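Local coordinates for 3-keto-5-aminohexanoate cleavage protein (Archaeoglobus fulgidus, PDB 3LOT) that probably catalyses the zinc-dependent cleavage of a beta-keto acid such as 3-keto-5-aminohexanoate, at residues Ala42-His52 with Ile75-Thr86. Sequence-based numbering, arbitrary orientation.
With ZN (zinc ion), chain P.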
# COMPACT_ATOMS: atom_id res chain seq x y z
N ALA D 42 -34.64 4.69 9.89
CA ALA D 42 -35.16 4.61 8.54
C ALA D 42 -35.63 5.94 8.02
O ALA D 42 -35.32 6.32 6.92
CB ALA D 42 -36.30 3.60 8.47
N GLU D 43 -36.40 6.64 8.84
CA GLU D 43 -36.95 7.92 8.47
C GLU D 43 -35.86 8.97 8.34
O GLU D 43 -36.03 9.92 7.60
CB GLU D 43 -38.00 8.35 9.49
CG GLU D 43 -39.30 7.50 9.34
CD GLU D 43 -40.40 7.94 10.35
OE1 GLU D 43 -40.17 8.98 11.03
OE2 GLU D 43 -41.47 7.25 10.45
N ALA D 44 -34.73 8.77 9.01
CA ALA D 44 -33.56 9.65 8.88
C ALA D 44 -32.69 9.35 7.64
O ALA D 44 -31.72 10.04 7.38
CB ALA D 44 -32.70 9.57 10.17
N GLY D 45 -33.00 8.31 6.88
CA GLY D 45 -32.24 8.00 5.67
C GLY D 45 -31.56 6.64 5.64
O GLY D 45 -30.96 6.29 4.65
N ALA D 46 -31.66 5.86 6.72
CA ALA D 46 -31.12 4.50 6.74
C ALA D 46 -32.00 3.59 5.93
O ALA D 46 -33.14 3.25 6.33
CB ALA D 46 -30.99 3.94 8.16
N GLY D 47 -31.46 3.16 4.81
CA GLY D 47 -32.19 2.26 3.95
C GLY D 47 -32.21 0.85 4.50
O GLY D 47 -33.05 0.03 4.07
N MSE D 48 -31.28 0.57 5.42
CA MSE D 48 -31.16 -0.72 6.11
C MSE D 48 -30.91 -0.51 7.61
O MSE D 48 -30.15 0.38 8.02
CB MSE D 48 -30.03 -1.56 5.50
CG MSE D 48 -30.06 -3.05 5.91
SE MSE D 48 -29.10 -4.31 4.71
CE MSE D 48 -27.44 -3.34 4.32
N VAL D 49 -31.55 -1.35 8.42
CA VAL D 49 -31.32 -1.41 9.83
C VAL D 49 -30.79 -2.79 10.22
O VAL D 49 -31.24 -3.83 9.69
CB VAL D 49 -32.57 -1.05 10.67
CG1 VAL D 49 -32.91 0.37 10.45
CG2 VAL D 49 -33.74 -1.95 10.40
N HIS D 50 -29.84 -2.79 11.14
CA HIS D 50 -29.26 -4.02 11.63
C HIS D 50 -29.70 -4.31 13.07
O HIS D 50 -29.50 -3.48 13.92
CB HIS D 50 -27.75 -3.93 11.51
CG HIS D 50 -27.06 -5.14 12.00
ND1 HIS D 50 -27.27 -6.39 11.46
CD2 HIS D 50 -26.17 -5.30 13.01
CE1 HIS D 50 -26.52 -7.27 12.10
NE2 HIS D 50 -25.82 -6.63 13.02
N ILE D 51 -30.32 -5.47 13.28
CA ILE D 51 -31.05 -5.79 14.51
C ILE D 51 -30.42 -6.93 15.33
O ILE D 51 -30.13 -8.01 14.78
CB ILE D 51 -32.55 -6.14 14.20
CG1 ILE D 51 -33.28 -4.94 13.52
CG2 ILE D 51 -33.31 -6.62 15.46
CD1 ILE D 51 -33.18 -3.59 14.24
N HIS D 52 -30.14 -6.65 16.60
CA HIS D 52 -29.98 -7.66 17.65
C HIS D 52 -31.17 -7.62 18.63
O HIS D 52 -31.85 -6.60 18.76
CB HIS D 52 -28.75 -7.38 18.52
CG HIS D 52 -27.44 -7.56 17.82
ND1 HIS D 52 -26.42 -8.34 18.34
CD2 HIS D 52 -26.95 -7.01 16.68
CE1 HIS D 52 -25.38 -8.30 17.53
NE2 HIS D 52 -25.68 -7.51 16.51
N ILE D 75 -41.27 -3.59 13.34
CA ILE D 75 -40.61 -2.64 12.44
C ILE D 75 -41.33 -2.67 11.07
O ILE D 75 -41.70 -1.60 10.49
CB ILE D 75 -39.10 -2.92 12.23
CG1 ILE D 75 -38.31 -2.73 13.54
CG2 ILE D 75 -38.51 -1.94 11.17
CD1 ILE D 75 -36.91 -3.38 13.52
N LYS D 76 -41.57 -3.87 10.57
CA LYS D 76 -42.20 -4.04 9.23
C LYS D 76 -43.61 -3.40 9.13
O LYS D 76 -43.97 -2.89 8.09
CB LYS D 76 -42.24 -5.53 8.84
CG LYS D 76 -42.86 -5.88 7.50
CD LYS D 76 -42.73 -7.38 7.30
CE LYS D 76 -43.59 -7.93 6.21
NZ LYS D 76 -44.99 -7.77 6.59
N LYS D 77 -44.37 -3.44 10.23
CA LYS D 77 -45.65 -2.72 10.28
C LYS D 77 -45.52 -1.23 10.00
O LYS D 77 -46.40 -0.65 9.38
CB LYS D 77 -46.30 -2.86 11.65
CG LYS D 77 -47.02 -4.16 11.84
CD LYS D 77 -47.66 -4.18 13.23
CE LYS D 77 -48.00 -5.60 13.61
NZ LYS D 77 -48.58 -5.63 14.97
N GLN D 78 -44.46 -0.62 10.50
CA GLN D 78 -44.27 0.82 10.38
C GLN D 78 -43.40 1.26 9.20
O GLN D 78 -43.50 2.40 8.76
CB GLN D 78 -43.65 1.37 11.66
CG GLN D 78 -44.51 1.15 12.89
CD GLN D 78 -43.93 1.86 14.06
OE1 GLN D 78 -43.60 3.02 13.96
NE2 GLN D 78 -43.77 1.16 15.17
N SER D 79 -42.55 0.37 8.68
CA SER D 79 -41.55 0.83 7.73
C SER D 79 -41.22 -0.21 6.68
O SER D 79 -41.30 -1.41 6.96
CB SER D 79 -40.28 1.22 8.51
OG SER D 79 -39.24 1.56 7.61
N ASP D 80 -40.85 0.24 5.48
CA ASP D 80 -40.35 -0.65 4.42
C ASP D 80 -38.82 -0.85 4.47
O ASP D 80 -38.24 -1.48 3.59
CB ASP D 80 -40.82 -0.21 3.02
CG ASP D 80 -40.22 1.09 2.53
OD1 ASP D 80 -39.64 1.82 3.35
OD2 ASP D 80 -40.35 1.40 1.31
N VAL D 81 -38.19 -0.31 5.50
CA VAL D 81 -36.76 -0.50 5.70
C VAL D 81 -36.34 -1.96 5.56
O VAL D 81 -37.09 -2.87 5.95
CB VAL D 81 -36.33 0.01 7.10
CG1 VAL D 81 -36.86 -0.90 8.22
CG2 VAL D 81 -34.80 0.18 7.17
N VAL D 82 -35.15 -2.18 4.99
CA VAL D 82 -34.58 -3.52 4.93
C VAL D 82 -34.10 -3.92 6.35
O VAL D 82 -33.35 -3.19 7.00
CB VAL D 82 -33.44 -3.64 3.87
CG1 VAL D 82 -32.85 -5.06 3.84
CG2 VAL D 82 -33.98 -3.29 2.44
N ILE D 83 -34.61 -5.04 6.83
CA ILE D 83 -34.33 -5.51 8.19
C ILE D 83 -33.28 -6.61 8.12
O ILE D 83 -33.53 -7.75 7.65
CB ILE D 83 -35.62 -6.04 8.89
CG1 ILE D 83 -36.72 -4.94 8.92
CG2 ILE D 83 -35.21 -6.58 10.27
CD1 ILE D 83 -38.15 -5.43 9.23
N ASN D 84 -32.07 -6.23 8.49
CA ASN D 84 -30.90 -7.12 8.51
C ASN D 84 -30.76 -7.68 9.93
O ASN D 84 -30.57 -6.91 10.87
CB ASN D 84 -29.66 -6.27 8.14
CG ASN D 84 -28.33 -7.06 8.16
OD1 ASN D 84 -28.11 -7.87 9.05
ND2 ASN D 84 -27.41 -6.75 7.22
N VAL D 85 -30.80 -9.00 10.05
CA VAL D 85 -30.73 -9.69 11.34
C VAL D 85 -29.32 -10.25 11.62
O VAL D 85 -28.66 -10.77 10.73
CB VAL D 85 -31.75 -10.83 11.34
CG1 VAL D 85 -31.81 -11.50 12.69
CG2 VAL D 85 -33.11 -10.27 10.95
N THR D 86 -28.86 -10.16 12.87
CA THR D 86 -27.59 -10.75 13.23
C THR D 86 -27.73 -12.26 13.41
O THR D 86 -28.74 -12.78 13.86
CB THR D 86 -27.04 -10.16 14.51
OG1 THR D 86 -25.70 -10.61 14.69
CG2 THR D 86 -27.91 -10.61 15.71
ZN ZN P . -24.25 -6.72 14.87
O HOH W 1 -41.94 4.87 8.39
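H50 and N84 sit side by side on one face of the parallel strands 48-51 and 82-85, whose backbones are joined by hydrogen bonds such as N84 N to V49 O (2.8 Å). Followed outward, N84 CB packs on V49 O; CG, anti to the backbone N (chi1 178°), carries the amide to the imidazole. There OD1 accepts from H50 ND1 at 3.0 Å; the donor sits above the amide plane, off the OD1 lone pairs, while OD1 lies near the ring plane. Ring and amide planes stand 88° apart. ND2 bonds weakly to E172; asparagine thus offers both an acceptor and a donor. Histidine suits its place because ND1 can donate while NE2 binds zinc at 2.4 Å. Replacing N84 with leucine would probably leave ND1 with the weak bond to the backbone carbonyl, its stronger amide acceptor lost. Threonine serves twice at T86: CG2 rests over the centre of the H52 ring in a CH-pi contact (3.7 Å to the centroid), and OG1 accepts from G88 N. On the other sheet face, I51 and I75, long and apolar, meet tip to tip, strand against helix. With E262 completing the protein ligands, this is the zinc site at the C-terminal strand ends of a TIM barrel.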